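Local coordinates for DUF1116 domain-containing protein (Enterococcus faecalis, PDB 3CLQ) that is of unknown function but belongs to the AllG family, which suggests kinship with a subunit of oxamate carbamoyltransferase, at residues 147-150 with 151-155; 157-160 with 161-165; 220-223 with 224-228. All blocks are in the same frame, centred on the assembly; numbering follows the deposited sequence.

Contact 1: 147-150 with 151-155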
ATOM      1  N   SER B 147      17.615  -1.590  27.815  1.00 53.56           N
ATOM      2  CA  SER B 147      17.373  -1.866  26.400  1.00 52.68           C
ATOM      3  C   SER B 147      16.914  -0.611  25.647  1.00 53.61           C
ATOM      4  O   SER B 147      17.486  -0.263  24.612  1.00 54.94           O
ATOM      5  CB  SER B 147      16.467  -3.086  26.168  1.00 51.73           C
ATOM      6  OG  SER B 147      15.222  -2.985  26.817  1.00 51.03           O
ATOM      7  N   VAL B 148      15.911   0.086  26.174  1.00 53.75           N
ATOM      8  CA  VAL B 148      15.397   1.311  25.543  1.00 53.27           C
ATOM      9  C   VAL B 148      16.425   2.426  25.369  1.00 53.49           C
ATOM     10  O   VAL B 148      16.474   3.084  24.328  1.00 53.41           O
ATOM     11  CB  VAL B 148      14.220   1.911  26.331  1.00 53.15           C
ATOM     12  CG1 VAL B 148      13.949   3.348  25.891  1.00 52.36           C
ATOM     13  CG2 VAL B 148      12.984   1.049  26.171  1.00 52.83           C
ATOM     14  N   VAL B 149      17.235   2.674  26.391  1.00 54.04           N
ATOM     15  CA  VAL B 149      18.245   3.717  26.234  1.00 53.95           C
ATOM     16  C   VAL B 149      19.309   3.335  25.192  1.00 53.99           C
ATOM     17  O   VAL B 149      19.740   4.186  24.421  1.00 53.88           O
ATOM     18  CB  VAL B 149      18.858   4.157  27.567  1.00 53.60           C
ATOM     19  CG1 VAL B 149      19.288   2.960  28.367  1.00 54.07           C
ATOM     20  CG2 VAL B 149      20.024   5.102  27.324  1.00 53.68           C
ATOM     21  N   ASP B 150      19.696   2.058  25.151  1.00 54.13           N
ATOM     22  CA  ASP B 150      20.559   1.544  24.087  1.00 54.63           C
ATOM     23  C   ASP B 150      20.006   1.827  22.677  1.00 54.34           C
ATOM     24  O   ASP B 150      20.717   2.363  21.826  1.00 54.26           O
ATOM     25  CB  ASP B 150      20.767   0.040  24.229  1.00 55.52           C
ATOM     26  CG  ASP B 150      21.444  -0.339  25.512  1.00 56.79           C
ATOM     27  OD1 ASP B 150      22.428   0.318  25.910  1.00 56.98           O
ATOM     28  OD2 ASP B 150      20.995  -1.317  26.135  1.00 58.07           O
ATOM     29  N   ARG B 151      18.759   1.446  22.421  1.00 53.54           N
ATOM     30  CA  ARG B 151      18.161   1.708  21.116  1.00 53.39           C
ATOM     31  C   ARG B 151      18.116   3.195  20.763  1.00 53.55           C
ATOM     32  O   ARG B 151      18.342   3.572  19.612  1.00 53.54           O
ATOM     33  CB  ARG B 151      16.758   1.146  21.027  1.00 53.12           C
ATOM     34  CG  ARG B 151      16.089   1.415  19.667  1.00 53.88           C
ATOM     35  CD  ARG B 151      14.807   0.653  19.617  1.00 54.16           C
ATOM     36  NE  ARG B 151      14.960  -0.495  20.498  1.00 56.07           N
ATOM     37  CZ  ARG B 151      14.756  -1.760  20.149  1.00 57.52           C
ATOM     38  NH1 ARG B 151      14.337  -2.073  18.918  1.00 58.28           N
ATOM     39  NH2 ARG B 151      14.943  -2.714  21.052  1.00 58.12           N
ATOM     40  N   LEU B 152      17.805   4.032  21.745  1.00 53.54           N
ATOM     41  CA  LEU B 152      17.865   5.471  21.556  1.00 53.79           C
ATOM     42  C   LEU B 152      19.255   5.948  21.108  1.00 54.18           C
ATOM     43  O   LEU B 152      19.370   6.866  20.288  1.00 53.36           O
ATOM     44  CB  LEU B 152      17.483   6.190  22.848  1.00 54.01           C
ATOM     45  CG  LEU B 152      16.017   6.546  23.042  1.00 54.27           C
ATOM     46  CD1 LEU B 152      15.941   8.040  23.260  1.00 54.60           C
ATOM     47  CD2 LEU B 152      15.171   6.187  21.833  1.00 54.42           C
ATOM     48  N   ILE B 153      20.302   5.342  21.667  1.00 54.47           N
ATOM     49  CA  ILE B 153      21.684   5.693  21.321  1.00 55.66           C
ATOM     50  C   ILE B 153      22.063   5.176  19.935  1.00 56.57           C
ATOM     51  O   ILE B 153      22.740   5.859  19.163  1.00 56.25           O
ATOM     52  CB  ILE B 153      22.678   5.161  22.373  1.00 55.54           C
ATOM     53  CG1 ILE B 153      22.494   5.923  23.680  1.00 55.31           C
ATOM     54  CG2 ILE B 153      24.122   5.294  21.892  1.00 55.35           C
ATOM     55  CD1 ILE B 153      23.029   5.197  24.865  1.00 55.09           C
ATOM     56  N   TRP B 154      21.606   3.968  19.629  1.00 57.82           N
ATOM     57  CA  TRP B 154      21.765   3.385  18.312  1.00 58.32           C
ATOM     58  C   TRP B 154      21.128   4.292  17.265  1.00 59.28           C
ATOM     59  O   TRP B 154      21.709   4.564  16.218  1.00 59.67           O
ATOM     60  CB  TRP B 154      21.121   2.007  18.286  1.00 57.57           C
ATOM     61  CG  TRP B 154      21.229   1.311  16.965  1.00 57.74           C
ATOM     62  CD1 TRP B 154      22.250   0.515  16.539  1.00 57.40           C
ATOM     63  CD2 TRP B 154      20.267   1.335  15.900  1.00 57.62           C
ATOM     64  NE1 TRP B 154      21.990   0.050  15.272  1.00 57.45           N
ATOM     65  CE2 TRP B 154      20.778   0.539  14.859  1.00 57.58           C
ATOM     66  CE3 TRP B 154      19.030   1.959  15.724  1.00 57.85           C
ATOM     67  CZ2 TRP B 154      20.095   0.351  13.659  1.00 57.27           C
ATOM     68  CZ3 TRP B 154      18.353   1.766  14.528  1.00 57.34           C
ATOM     69  CH2 TRP B 154      18.888   0.973  13.519  1.00 57.20           C
HETATM   70  N   MSE B 155      19.938   4.781  17.559  1.00 60.43           N
HETATM   71  CA  MSE B 155      19.258   5.681  16.635  1.00 62.13           C
HETATM   72  C   MSE B 155      19.939   7.035  16.462  1.00 60.98           C
HETATM   73  O   MSE B 155      19.753   7.698  15.448  1.00 60.94           O
HETATM   74  CB  MSE B 155      17.826   5.897  17.074  1.00 62.22           C
HETATM   75  CG  MSE B 155      17.004   4.645  17.025  1.00 64.05           C
HETATM   76 SE   MSE B 155      15.254   5.064  17.721  0.90 66.89          SE
HETATM   77  CE  MSE B 155      14.414   5.859  16.137  1.00 64.84           C
TER

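Contact 2: 157-160 with 161-165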
ATOM      1  N   ASP B 157      23.395   7.393  16.993  1.00 56.41           N
ATOM      2  CA  ASP B 157      24.785   7.149  16.627  1.00 54.38           C
ATOM      3  C   ASP B 157      24.874   6.633  15.205  1.00 53.95           C
ATOM      4  O   ASP B 157      25.828   6.931  14.479  1.00 53.71           O
ATOM      5  CB  ASP B 157      25.421   6.130  17.567  1.00 53.63           C
ATOM      6  CG  ASP B 157      25.922   6.751  18.856  1.00 52.92           C
ATOM      7  OD1 ASP B 157      25.605   7.933  19.126  1.00 52.43           O
ATOM      8  OD2 ASP B 157      26.635   6.041  19.589  1.00 51.93           O
ATOM      9  N   VAL B 158      23.873   5.846  14.815  1.00 52.87           N
ATOM     10  CA  VAL B 158      23.876   5.232  13.503  1.00 51.87           C
ATOM     11  C   VAL B 158      22.630   5.541  12.648  1.00 51.71           C
ATOM     12  O   VAL B 158      22.711   6.368  11.740  1.00 52.00           O
ATOM     13  CB  VAL B 158      24.297   3.715  13.561  1.00 51.54           C
ATOM     14  CG1 VAL B 158      24.408   3.211  14.999  1.00 50.37           C
ATOM     15  CG2 VAL B 158      23.413   2.830  12.674  1.00 50.23           C
ATOM     16  N   LEU B 159      21.496   4.913  12.927  1.00 50.86           N
ATOM     17  CA  LEU B 159      20.283   5.200  12.172  1.00 51.24           C
ATOM     18  C   LEU B 159      20.089   6.687  11.808  1.00 51.85           C
ATOM     19  O   LEU B 159      19.907   7.043  10.641  1.00 52.26           O
ATOM     20  CB  LEU B 159      19.064   4.712  12.936  1.00 50.87           C
ATOM     21  CG  LEU B 159      17.737   5.020  12.244  1.00 51.01           C
ATOM     22  CD1 LEU B 159      17.576   4.336  10.861  1.00 49.86           C
ATOM     23  CD2 LEU B 159      16.601   4.637  13.192  1.00 51.62           C
ATOM     24  N   GLY B 160      20.127   7.551  12.811  1.00 52.44           N
ATOM     25  CA  GLY B 160      20.033   8.998  12.598  1.00 52.57           C
ATOM     26  C   GLY B 160      20.964   9.598  11.555  1.00 52.53           C
ATOM     27  O   GLY B 160      20.502  10.160  10.563  1.00 52.12           O
ATOM     28  N   PRO B 161      22.285   9.509  11.788  1.00 52.84           N
ATOM     29  CA  PRO B 161      23.296   9.959  10.836  1.00 52.64           C
ATOM     30  C   PRO B 161      23.096   9.377   9.440  1.00 52.28           C
ATOM     31  O   PRO B 161      23.193  10.092   8.437  1.00 51.66           O
ATOM     32  CB  PRO B 161      24.586   9.427  11.450  1.00 53.30           C
ATOM     33  CG  PRO B 161      24.320   9.442  12.914  1.00 52.96           C
ATOM     34  CD  PRO B 161      22.896   8.989  13.024  1.00 53.11           C
ATOM     35  N   LEU B 162      22.794   8.088   9.379  1.00 53.02           N
ATOM     36  CA  LEU B 162      22.480   7.447   8.113  1.00 52.55           C
ATOM     37  C   LEU B 162      21.363   8.217   7.416  1.00 52.84           C
ATOM     38  O   LEU B 162      21.468   8.537   6.237  1.00 53.25           O
ATOM     39  CB  LEU B 162      22.073   5.999   8.340  1.00 52.52           C
ATOM     40  CG  LEU B 162      22.097   5.024   7.148  1.00 53.24           C
ATOM     41  CD1 LEU B 162      21.461   3.696   7.524  1.00 52.58           C
ATOM     42  CD2 LEU B 162      21.390   5.577   5.936  1.00 53.16           C
ATOM     43  N   LEU B 163      20.297   8.532   8.137  1.00 52.80           N
ATOM     44  CA  LEU B 163      19.173   9.191   7.497  1.00 53.49           C
ATOM     45  C   LEU B 163      19.553  10.556   6.987  1.00 53.65           C
ATOM     46  O   LEU B 163      19.236  10.906   5.860  1.00 54.88           O
ATOM     47  CB  LEU B 163      17.975   9.310   8.429  1.00 54.23           C
ATOM     48  CG  LEU B 163      16.912   8.252   8.157  1.00 55.17           C
ATOM     49  CD1 LEU B 163      17.307   7.555   6.901  1.00 54.25           C
ATOM     50  CD2 LEU B 163      16.789   7.252   9.304  1.00 55.66           C
ATOM     51  N   HIS B 164      20.237  11.317   7.823  1.00 54.21           N
ATOM     52  CA  HIS B 164      20.690  12.664   7.492  1.00 55.31           C
ATOM     53  C   HIS B 164      21.531  12.657   6.228  1.00 55.12           C
ATOM     54  O   HIS B 164      21.322  13.479   5.336  1.00 54.79           O
ATOM     55  CB  HIS B 164      21.527  13.203   8.650  1.00 56.37           C
ATOM     56  CG  HIS B 164      22.301  14.446   8.333  1.00 58.02           C
ATOM     57  ND1 HIS B 164      21.782  15.715   8.510  1.00 59.33           N
ATOM     58  CD2 HIS B 164      23.578  14.619   7.917  1.00 58.41           C
ATOM     59  CE1 HIS B 164      22.701  16.614   8.199  1.00 59.29           C
ATOM     60  NE2 HIS B 164      23.797  15.975   7.829  1.00 58.90           N
ATOM     61  N   ASP B 165      22.489  11.730   6.171  1.00 54.32           N
ATOM     62  CA  ASP B 165      23.370  11.607   5.026  1.00 54.22           C
ATOM     63  C   ASP B 165      22.579  11.220   3.763  1.00 54.33           C
ATOM     64  O   ASP B 165      22.763  11.795   2.689  1.00 53.55           O
ATOM     65  CB  ASP B 165      24.496  10.612   5.330  1.00 54.53           C
ATOM     66  CG  ASP B 165      25.481  11.142   6.386  1.00 56.14           C
ATOM     67  OD1 ASP B 165      26.580  10.547   6.533  1.00 56.30           O
ATOM     68  OD2 ASP B 165      25.169  12.160   7.070  1.00 55.95           O
TER

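Contact 3: 220-223 with 224-228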
ATOM      1  N   LYS B 220      22.233  -3.538   6.664  1.00 50.99           N
ATOM      2  CA  LYS B 220      21.497  -4.750   6.978  1.00 51.66           C
ATOM      3  C   LYS B 220      20.638  -4.633   8.245  1.00 52.68           C
ATOM      4  O   LYS B 220      19.425  -4.913   8.222  1.00 52.88           O
ATOM      5  CB  LYS B 220      22.422  -5.957   7.026  1.00 51.36           C
ATOM      6  CG  LYS B 220      21.683  -7.261   6.853  1.00 51.22           C
ATOM      7  CD  LYS B 220      21.592  -7.985   8.193  1.00 50.92           C
ATOM      8  CE  LYS B 220      22.493  -9.202   8.223  1.00 49.95           C
ATOM      9  NZ  LYS B 220      21.953 -10.260   7.343  1.00 47.43           N
ATOM     10  N   GLU B 221      21.235  -4.187   9.340  1.00 53.88           N
ATOM     11  CA  GLU B 221      20.454  -4.062  10.563  1.00 55.07           C
ATOM     12  C   GLU B 221      19.451  -2.899  10.530  1.00 53.80           C
ATOM     13  O   GLU B 221      18.378  -2.974  11.148  1.00 54.40           O
ATOM     14  CB  GLU B 221      21.337  -4.088  11.821  1.00 55.85           C
ATOM     15  CG  GLU B 221      21.827  -2.780  12.335  1.00 57.52           C
ATOM     16  CD  GLU B 221      22.549  -2.946  13.684  1.00 58.66           C
ATOM     17  OE1 GLU B 221      23.816  -2.970  13.712  1.00 59.62           O
ATOM     18  OE2 GLU B 221      21.842  -3.072  14.721  1.00 60.33           O
ATOM     19  N   VAL B 222      19.744  -1.854   9.767  1.00 51.39           N
ATOM     20  CA  VAL B 222      18.738  -0.815   9.579  1.00 49.61           C
ATOM     21  C   VAL B 222      17.479  -1.300   8.805  1.00 50.56           C
ATOM     22  O   VAL B 222      16.365  -0.861   9.096  1.00 51.19           O
ATOM     23  CB  VAL B 222      19.328   0.432   8.934  1.00 48.08           C
ATOM     24  CG1 VAL B 222      18.244   1.268   8.329  1.00 47.49           C
ATOM     25  CG2 VAL B 222      20.080   1.238   9.964  1.00 48.97           C
ATOM     26  N   PHE B 223      17.628  -2.200   7.838  1.00 49.66           N
ATOM     27  CA  PHE B 223      16.436  -2.750   7.208  1.00 49.93           C
ATOM     28  C   PHE B 223      15.690  -3.618   8.201  1.00 50.65           C
ATOM     29  O   PHE B 223      14.462  -3.624   8.230  1.00 50.93           O
ATOM     30  CB  PHE B 223      16.774  -3.605   5.994  1.00 48.59           C
ATOM     31  CG  PHE B 223      17.446  -2.858   4.894  1.00 47.82           C
ATOM     32  CD1 PHE B 223      16.877  -1.693   4.376  1.00 46.85           C
ATOM     33  CD2 PHE B 223      18.643  -3.329   4.357  1.00 46.73           C
ATOM     34  CE1 PHE B 223      17.496  -1.001   3.354  1.00 46.98           C
ATOM     35  CE2 PHE B 223      19.270  -2.649   3.317  1.00 46.61           C
ATOM     36  CZ  PHE B 223      18.710  -1.482   2.817  1.00 47.12           C
ATOM     37  N   GLU B 224      16.435  -4.368   9.005  1.00 51.12           N
ATOM     38  CA  GLU B 224      15.814  -5.229   9.988  1.00 51.89           C
ATOM     39  C   GLU B 224      14.944  -4.367  10.886  1.00 51.94           C
ATOM     40  O   GLU B 224      13.818  -4.735  11.216  1.00 53.11           O
ATOM     41  CB  GLU B 224      16.883  -5.893  10.817  1.00 53.17           C
ATOM     42  CG  GLU B 224      16.612  -7.321  11.238  1.00 54.55           C
ATOM     43  CD  GLU B 224      17.937  -8.106  11.389  1.00 55.93           C
ATOM     44  OE1 GLU B 224      18.243  -8.885  10.444  1.00 56.36           O
ATOM     45  OE2 GLU B 224      18.676  -7.912  12.405  1.00 54.46           O
ATOM     46  N   PHE B 225      15.476  -3.211  11.260  1.00 51.07           N
ATOM     47  CA  PHE B 225      14.783  -2.249  12.096  1.00 51.19           C
ATOM     48  C   PHE B 225      13.551  -1.628  11.393  1.00 51.66           C
ATOM     49  O   PHE B 225      12.467  -1.481  11.987  1.00 51.37           O
ATOM     50  CB  PHE B 225      15.784  -1.165  12.517  1.00 51.33           C
ATOM     51  CG  PHE B 225      15.196  -0.063  13.356  1.00 51.18           C
ATOM     52  CD1 PHE B 225      15.196  -0.151  14.748  1.00 51.79           C
ATOM     53  CD2 PHE B 225      14.678   1.074  12.765  1.00 50.62           C
ATOM     54  CE1 PHE B 225      14.674   0.878  15.544  1.00 51.27           C
ATOM     55  CE2 PHE B 225      14.143   2.097  13.549  1.00 50.84           C
ATOM     56  CZ  PHE B 225      14.143   2.000  14.936  1.00 51.28           C
ATOM     57  N   LEU B 226      13.706  -1.286  10.119  1.00 51.50           N
ATOM     58  CA  LEU B 226      12.647  -0.589   9.423  1.00 51.26           C
ATOM     59  C   LEU B 226      11.421  -1.458   9.145  1.00 52.61           C
ATOM     60  O   LEU B 226      10.310  -0.940   9.066  1.00 54.36           O
ATOM     61  CB  LEU B 226      13.175   0.106   8.165  1.00 50.04           C
ATOM     62  CG  LEU B 226      14.125   1.317   8.361  1.00 49.31           C
ATOM     63  CD1 LEU B 226      14.779   1.672   7.029  1.00 48.73           C
ATOM     64  CD2 LEU B 226      13.460   2.574   8.992  1.00 48.01           C
ATOM     65  N   GLY B 227      11.591  -2.770   9.035  1.00 52.94           N
ATOM     66  CA  GLY B 227      10.438  -3.646   8.871  1.00 53.61           C
ATOM     67  C   GLY B 227      10.070  -4.427  10.130  1.00 55.25           C
ATOM     68  O   GLY B 227       9.356  -5.433  10.065  1.00 55.82           O
ATOM     69  N   SER B 228      10.559  -3.995  11.285  1.00 55.36           N
ATOM     70  CA  SER B 228      10.206  -4.691  12.509  1.00 55.44           C
ATOM     71  C   SER B 228       8.810  -4.244  12.952  1.00 55.23           C
ATOM     72  O   SER B 228       8.149  -4.870  13.779  1.00 54.69           O
ATOM     73  CB  SER B 228      11.252  -4.438  13.600  1.00 55.16           C
ATOM     74  OG  SER B 228      11.375  -3.050  13.851  1.00 55.43           O
TER

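Contact 1: 147-150 with 151-155
Arg-151 sits one helical turn after Ser-147, and its N gives a nearly straight hydrogen bond to Ser-147 O (3.1 Å, 168° at the hydrogen). The side chain of Arg-151 starts with CG anti to the backbone N (chi1 179°). It runs outward from the helix axis, and its CB packs 3.8 Å from Val-148 O in the earlier turn. Further out the chain bends at chi3. Asp-150 meets the next turn mainly through its backbone. Its O accepts from Trp-154 N at 2.9 Å, while its carboxylate leads off on the outer surface of the helix. Val-149 and Ile-153 form the apolar pair and run abreast. CG2 of Val-149 touches CD1 of Ile-153 at 3.9 Å. Ile-153 also lays its CG1 against Val-149 O (3.3 Å), the same oxygen that accepts from Ile-153 N at 3.0 Å. The CG1-CD1 arm of Ile-153 thus covers a carbonyl that is already bonded. This is a regular alpha-helical turn near the start of helix 146-168. Leu-152 and Ile-153 face Phe-72 of helix 60-73. Arg-151, Trp-154 and selenomethionine Met-155 turn toward helix 216-226.

Contact 2: 157-160 with 161-165
Val-158 O is held by Leu-162 N through a hydrogen bond of 2.9 Å. The bond is nearly straight at the hydrogen (175°), and the donor lies close to the line of the carbonyl. The same oxygen also has Pro-161 CD beside it at 2.9 Å. Pro-161 N carries no hydrogen, so it cannot bond to the turn before. Its ring fills the place instead, with CG set 3.3 Å from Asp-157 O, the carbonyl four residues back that a regular helix would pair with this nitrogen. The helix is kinked here, and a wider pi-type turn at 157-159 leads into the proline. In keeping with that turn, Gly-160 N probably donates to Met-155 O, five residues earlier.

Beyond the proline the usual ladder resumes. Leu-163 N donates to Leu-159 O at 2.9 Å. Gly-160, with no side chain, directly precedes the proline, and its O still accepts from His-164 N at 3.0 Å.

The apolar side is carried by Leu-159 and Leu-163, which run alongside each other in the same direction. Leu-159 has CG anti to its nitrogen (chi1 178°), and its outer end comes back toward the next turn. There CD1 meets CD2 of Leu-163 at 3.4 Å, a close contact. Leu-163 CD2 lies equally near Leu-159 O.

Around this turn, Leu-159 and Leu-162 face helix 216-226, and Leu-163 lies on Phe-31 of strand 26-33. His-164 leaves on another side of the helix, and its ND1 is hydrogen-bonded to Phe-31 O. Together these features are characteristic of a proline kink within a long helix, here preceded by a pi-type turn.

Contact 3: 220-223 with 224-228
The Phe-225 ring has Val-222 O at its edge, near the ring plane. A chi1 of 178° carries the ring off the backbone opposite its nitrogen, away from the preceding turn and toward Trp-154 of helix 146-168. The two rings meet with their planes at about 40°, so they are neither stacked flat nor perpendicular. The Phe-223 side chain reaches Thr-206 of its own chain and Thr-206 of the second subunit.

Val-222 and Leu-226 share a side of the helix, one turn apart. CG1 of Val-222 touches CD1 of Leu-226 at 3.7 Å. Leu-226 also drapes its CG over Val-222 O at 3.2 Å, and Leu-226 N donates to that oxygen at 2.9 Å. Lys-220 and Glu-224 do not close a salt bridge. Their charged atoms NZ and OE1 stay 5.0 Å apart, though the attraction may still steady them.

The last regular bond is Gly-227 N to Phe-223 O, 3.1 Å. After it, Ser-228 grips Phe-225 O twice from one face of its plane: OG donates at 2.7 Å and N at 3.2 Å. Gly-227 is the first residue to leave helical angles. This is a helix C terminus that ends in an i to i+3 turn, 225-228, with the serine hydroxyl bonded to the same carbonyl.

The three contacts follow in series along the chain, and none nests in or crosses another. Each spans only neighbouring turns of a helix, so none closes a long loop. Contacts 1 and 2 lie on helix 146-168, with centres about 14 Å apart, the first near its start and the second at the proline kink. The chain then passes through strand 174-175 and helices 176-183 and 195-210 before reaching contact 3, at the end of helix 216-226. There the two helices come together. Val-222 and Phe-225 of contact 3 pack on Trp-154 of contact 1 and on Leu-159 of contact 2, so one helix end spans both sites.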